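Local coordinates for putative polysaccharide biosynthesis protein with aminopeptidase-like domain (Clostridium acetobutylicum, PDB 3K9T), which probably takes part in the biosynthesis of modified polysaccharides, binding one zinc ion per subunit in an aminopeptidase-like domain not expected to have peptidase activity, at residues A[264-276]-A[303-315]. Sequence-based numbering, arbitrary orientation.
Sequences RTKFGDAEIDKIV and SSPGINLSVGSLM. Unlike the reference sequence in segment 303-315: S310 (reference Pro).
K266 and F267 both meet N308 in the loop that leads into strand 311-315. The K266 chain, bent at chi3 (-98°), crosses the asparagine side chain at about a right angle and brings its CE 3.2 Å from N308 OD1. F267 has its ring turned 68° from the N308 amide plane; its CZ lies 3.6 Å from N308 O, which sits at the ring edge, while CG of K266 rests over the centre of one ring face. The ring approaches S310 obliquely, CE2 being 3.4 Å from S310 OG, and A270 CB packs against S310 CB.

T265 turns its methyl to the strand entrance, with CG2 3.5 Å from V311 N. Its chi1 of 73° directs OG1 to D273 OD2 (2.6 Å), while T265 N bonds D273 OD1; both carboxylate oxygens use syn lone pairs. OD2 also accepts from A270 N on its anti side, and Y262 OH hydrogen-bonds OD1. Of these four bonds gripping the buried carboxylate, T265's two tie the type I turn T265-G268 to the first turn of helix 271-282, A270's holds the N-cap residue, and Y262's adds strand 260-263.

One water bridges R264 O and V311 O; another links K266 N to S303 OG, L309 O and V311 N. The arrangement starts a beta-alpha-beta crossover from strand 260-263 to the parallel strand 287-290, whose helix packs on the aminopeptidase-like domain's mixed sheet through I272 and V276, the latter's CG1 4.3 Å from L314 CD1.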
loop_
_atom_site.group_PDB
_atom_site.type_symbol
_atom_site.label_atom_id
_atom_site.label_comp_id
_atom_site.label_asym_id
_atom_site.label_seq_id
_atom_site.Cartn_x
_atom_site.Cartn_y
_atom_site.Cartn_z
ATOM N N ARG A 264 -14.642 10.748 -5.198
ATOM C CA ARG A 264 -13.445 11.215 -5.835
ATOM C C ARG A 264 -13.542 11.401 -7.339
ATOM O O ARG A 264 -14.360 10.789 -8.020
ATOM C CB ARG A 264 -12.342 10.215 -5.592
ATOM C CG ARG A 264 -11.941 10.136 -4.177
ATOM C CD ARG A 264 -10.960 9.070 -4.087
ATOM N NE ARG A 264 -10.260 9.132 -2.832
ATOM C CZ ARG A 264 -9.851 8.063 -2.169
ATOM N NH1 ARG A 264 -10.107 6.843 -2.618
ATOM N NH2 ARG A 264 -9.200 8.218 -1.038
ATOM N N THR A 265 -12.621 12.207 -7.838
ATOM C CA THR A 265 -12.378 12.312 -9.263
ATOM C C THR A 265 -11.932 10.960 -9.795
ATOM O O THR A 265 -11.486 10.104 -9.026
ATOM C CB THR A 265 -11.239 13.324 -9.570
ATOM O OG1 THR A 265 -9.942 12.772 -9.207
ATOM C CG2 THR A 265 -11.499 14.627 -8.853
ATOM N N LYS A 266 -11.995 10.797 -11.119
ATOM C CA LYS A 266 -11.582 9.558 -11.748
ATOM C C LYS A 266 -10.111 9.255 -11.434
ATOM O O LYS A 266 -9.727 8.105 -11.423
ATOM C CB LYS A 266 -11.836 9.565 -13.269
ATOM C CG LYS A 266 -10.827 10.402 -14.094
ATOM C CD LYS A 266 -11.034 10.357 -15.629
ATOM C CE LYS A 266 -10.120 9.360 -16.434
ATOM N NZ LYS A 266 -10.775 9.099 -17.817
ATOM N N PHE A 267 -9.302 10.280 -11.169
ATOM C CA PHE A 267 -7.874 10.088 -10.875
ATOM C C PHE A 267 -7.625 9.652 -9.434
ATOM O O PHE A 267 -6.535 9.199 -9.108
ATOM C CB PHE A 267 -7.053 11.350 -11.133
ATOM C CG PHE A 267 -7.318 11.982 -12.441
ATOM C CD1 PHE A 267 -6.805 11.431 -13.610
ATOM C CD2 PHE A 267 -8.073 13.147 -12.517
ATOM C CE1 PHE A 267 -7.046 12.019 -14.846
ATOM C CE2 PHE A 267 -8.337 13.748 -13.760
ATOM C CZ PHE A 267 -7.818 13.181 -14.925
ATOM N N GLY A 268 -8.595 9.843 -8.559
ATOM C CA GLY A 268 -8.445 9.417 -7.155
ATOM C C GLY A 268 -7.535 10.220 -6.257
ATOM O O GLY A 268 -7.824 10.391 -5.099
ATOM N N ASP A 269 -6.424 10.730 -6.778
ATOM C CA ASP A 269 -5.504 11.505 -5.943
ATOM C C ASP A 269 -5.182 12.892 -6.505
ATOM O O ASP A 269 -4.100 13.429 -6.221
ATOM C CB ASP A 269 -4.221 10.681 -5.695
ATOM C CG ASP A 269 -3.487 10.343 -6.967
ATOM O OD1 ASP A 269 -4.011 10.600 -8.101
ATOM O OD2 ASP A 269 -2.360 9.809 -6.819
ATOM N N ALA A 270 -6.099 13.471 -7.293
ATOM C CA ALA A 270 -5.922 14.830 -7.847
ATOM C C ALA A 270 -5.915 15.819 -6.692
ATOM O O ALA A 270 -6.292 15.474 -5.577
ATOM C CB ALA A 270 -7.037 15.194 -8.818
ATOM N N GLU A 271 -5.489 17.047 -6.953
ATOM C CA GLU A 271 -5.408 18.029 -5.891
ATOM C C GLU A 271 -6.730 18.207 -5.136
ATOM O O GLU A 271 -6.734 18.210 -3.880
ATOM C CB GLU A 271 -4.904 19.358 -6.392
ATOM C CG GLU A 271 -4.537 20.258 -5.228
ATOM C CD GLU A 271 -4.062 21.635 -5.640
ATOM O OE1 GLU A 271 -3.635 21.783 -6.816
ATOM O OE2 GLU A 271 -4.102 22.533 -4.746
ATOM N N ILE A 272 -7.834 18.285 -5.876
ATOM C CA ILE A 272 -9.152 18.444 -5.247
ATOM C C ILE A 272 -9.483 17.255 -4.320
ATOM O O ILE A 272 -10.016 17.453 -3.253
ATOM C CB ILE A 272 -10.289 18.723 -6.301
ATOM C CG1 ILE A 272 -11.604 19.095 -5.611
ATOM C CG2 ILE A 272 -10.490 17.533 -7.232
ATOM C CD1 ILE A 272 -11.495 20.265 -4.661
ATOM N N ASP A 273 -9.134 16.031 -4.707
ATOM C CA ASP A 273 -9.371 14.834 -3.849
ATOM C C ASP A 273 -8.606 14.954 -2.558
ATOM O O ASP A 273 -9.150 14.697 -1.465
ATOM C CB ASP A 273 -8.888 13.545 -4.526
ATOM C CG ASP A 273 -9.637 13.228 -5.812
ATOM O OD1 ASP A 273 -10.889 13.325 -5.824
ATOM O OD2 ASP A 273 -8.960 12.884 -6.811
ATOM N N LYS A 274 -7.330 15.329 -2.692
ATOM C CA LYS A 274 -6.429 15.450 -1.556
ATOM C C LYS A 274 -6.924 16.566 -0.663
ATOM O O LYS A 274 -6.900 16.438 0.565
ATOM C CB LYS A 274 -4.982 15.673 -2.029
ATOM C CG LYS A 274 -4.411 14.488 -2.807
ATOM C CD LYS A 274 -3.314 13.720 -2.142
ATOM C CE LYS A 274 -1.926 14.304 -2.534
ATOM N NZ LYS A 274 -0.797 13.268 -2.448
ATOM N N ILE A 275 -7.404 17.654 -1.266
ATOM C CA ILE A 275 -7.875 18.799 -0.460
ATOM C C ILE A 275 -9.159 18.404 0.282
ATOM O O ILE A 275 -9.256 18.544 1.504
ATOM C CB ILE A 275 -8.144 20.057 -1.307
ATOM C CG1 ILE A 275 -6.835 20.719 -1.713
ATOM C CG2 ILE A 275 -9.032 21.058 -0.552
ATOM C CD1 ILE A 275 -7.062 21.870 -2.679
ATOM N N VAL A 276 -10.150 17.914 -0.449
ATOM C CA VAL A 276 -11.401 17.553 0.229
ATOM C C VAL A 276 -11.187 16.485 1.329
ATOM O O VAL A 276 -11.764 16.598 2.397
ATOM C CB VAL A 276 -12.532 17.121 -0.757
ATOM C CG1 VAL A 276 -13.727 16.536 0.035
ATOM C CG2 VAL A 276 -12.946 18.336 -1.639
ATOM N N SER A 303 -15.692 13.739 -16.532
ATOM C CA SER A 303 -14.670 12.709 -16.440
ATOM C C SER A 303 -14.616 11.775 -17.640
ATOM O O SER A 303 -13.874 10.809 -17.586
ATOM C CB SER A 303 -14.915 11.890 -15.185
ATOM O OG SER A 303 -14.853 12.743 -14.053
ATOM N N SER A 304 -15.419 12.035 -18.688
ATOM C CA SER A 304 -15.310 11.335 -19.980
ATOM C C SER A 304 -13.872 11.443 -20.405
ATOM O O SER A 304 -13.187 12.403 -20.033
ATOM C CB SER A 304 -16.044 12.040 -21.121
ATOM O OG SER A 304 -17.043 12.897 -20.698
ATOM N N PRO A 305 -13.423 10.515 -21.248
ATOM C CA PRO A 305 -11.993 10.502 -21.583
ATOM C C PRO A 305 -11.571 11.661 -22.466
ATOM O O PRO A 305 -10.408 12.026 -22.485
ATOM C CB PRO A 305 -11.781 9.158 -22.286
ATOM C CG PRO A 305 -13.112 8.527 -22.412
ATOM C CD PRO A 305 -14.126 9.294 -21.650
ATOM N N GLY A 306 -12.531 12.205 -23.191
ATOM C CA GLY A 306 -12.290 13.319 -24.083
ATOM C C GLY A 306 -12.382 14.669 -23.391
ATOM O O GLY A 306 -12.074 15.654 -23.997
ATOM N N ILE A 307 -12.797 14.704 -22.128
ATOM C CA ILE A 307 -12.938 15.954 -21.355
ATOM C C ILE A 307 -11.886 15.901 -20.264
ATOM O O ILE A 307 -11.003 16.740 -20.227
ATOM C CB ILE A 307 -14.384 16.109 -20.763
ATOM C CG1 ILE A 307 -15.424 16.091 -21.901
ATOM C CG2 ILE A 307 -14.488 17.348 -19.900
ATOM C CD1 ILE A 307 -15.288 17.167 -22.950
ATOM N N ASN A 308 -12.023 14.916 -19.365
ATOM C CA ASN A 308 -10.939 14.452 -18.520
ATOM C C ASN A 308 -10.438 15.471 -17.514
ATOM O O ASN A 308 -9.227 15.564 -17.232
ATOM C CB ASN A 308 -9.793 13.929 -19.394
ATOM C CG ASN A 308 -8.902 12.941 -18.663
ATOM O OD1 ASN A 308 -9.370 11.997 -18.021
ATOM N ND2 ASN A 308 -7.611 13.151 -18.760
ATOM N N LEU A 309 -11.409 16.162 -16.916
ATOM C CA LEU A 309 -11.144 17.143 -15.865
ATOM C C LEU A 309 -11.198 16.462 -14.492
ATOM O O LEU A 309 -11.695 15.348 -14.401
ATOM C CB LEU A 309 -12.181 18.257 -15.897
ATOM C CG LEU A 309 -12.396 18.989 -17.208
ATOM C CD1 LEU A 309 -13.715 19.805 -17.096
ATOM C CD2 LEU A 309 -11.163 19.853 -17.510
ATOM N N SER A 310 -10.687 17.137 -13.449
ATOM C CA SER A 310 -10.717 16.597 -12.106
ATOM C C SER A 310 -11.913 17.140 -11.373
ATOM O O SER A 310 -11.839 18.186 -10.743
ATOM C CB SER A 310 -9.436 16.938 -11.323
ATOM O OG SER A 310 -8.349 16.764 -12.174
ATOM N N VAL A 311 -13.007 16.419 -11.452
ATOM C CA VAL A 311 -14.234 16.831 -10.794
ATOM C C VAL A 311 -14.722 15.710 -9.848
ATOM O O VAL A 311 -14.938 14.559 -10.257
ATOM C CB VAL A 311 -15.320 17.206 -11.848
ATOM C CG1 VAL A 311 -16.656 17.547 -11.167
ATOM C CG2 VAL A 311 -14.818 18.312 -12.703
ATOM N N GLY A 312 -14.854 16.054 -8.576
ATOM C CA GLY A 312 -15.492 15.154 -7.606
ATOM C C GLY A 312 -16.870 15.660 -7.220
ATOM O O GLY A 312 -17.421 16.511 -7.891
ATOM N N SER A 313 -17.416 15.127 -6.121
ATOM C CA SER A 313 -18.768 15.433 -5.688
ATOM C C SER A 313 -18.819 15.320 -4.186
ATOM O O SER A 313 -18.538 14.266 -3.618
ATOM C CB SER A 313 -19.760 14.494 -6.360
ATOM O OG SER A 313 -21.114 14.859 -6.111
ATOM N N LEU A 314 -19.118 16.440 -3.537
ATOM C CA LEU A 314 -19.173 16.510 -2.082
ATOM C C LEU A 314 -20.646 16.655 -1.694
ATOM O O LEU A 314 -21.309 17.659 -2.018
ATOM C CB LEU A 314 -18.293 17.646 -1.554
ATOM C CG LEU A 314 -18.365 17.857 -0.044
ATOM C CD1 LEU A 314 -17.983 16.590 0.715
ATOM C CD2 LEU A 314 -17.490 19.011 0.360
HETATM N N MSE A 315 -21.132 15.626 -1.005
HETATM C CA MSE A 315 -22.529 15.433 -0.732
HETATM C C MSE A 315 -22.738 15.187 0.737
HETATM O O MSE A 315 -21.785 15.153 1.488
HETATM C CB MSE A 315 -22.975 14.172 -1.476
HETATM C CG MSE A 315 -22.894 14.293 -2.985
HETATM SE SE MSE A 315 -23.362 12.706 -3.945
HETATM C CE MSE A 315 -21.684 11.888 -3.540
HETATM O O HOH W 1 -16.412 12.247 -9.265
HETATM O O HOH W 2 -12.857 13.343 -12.386
#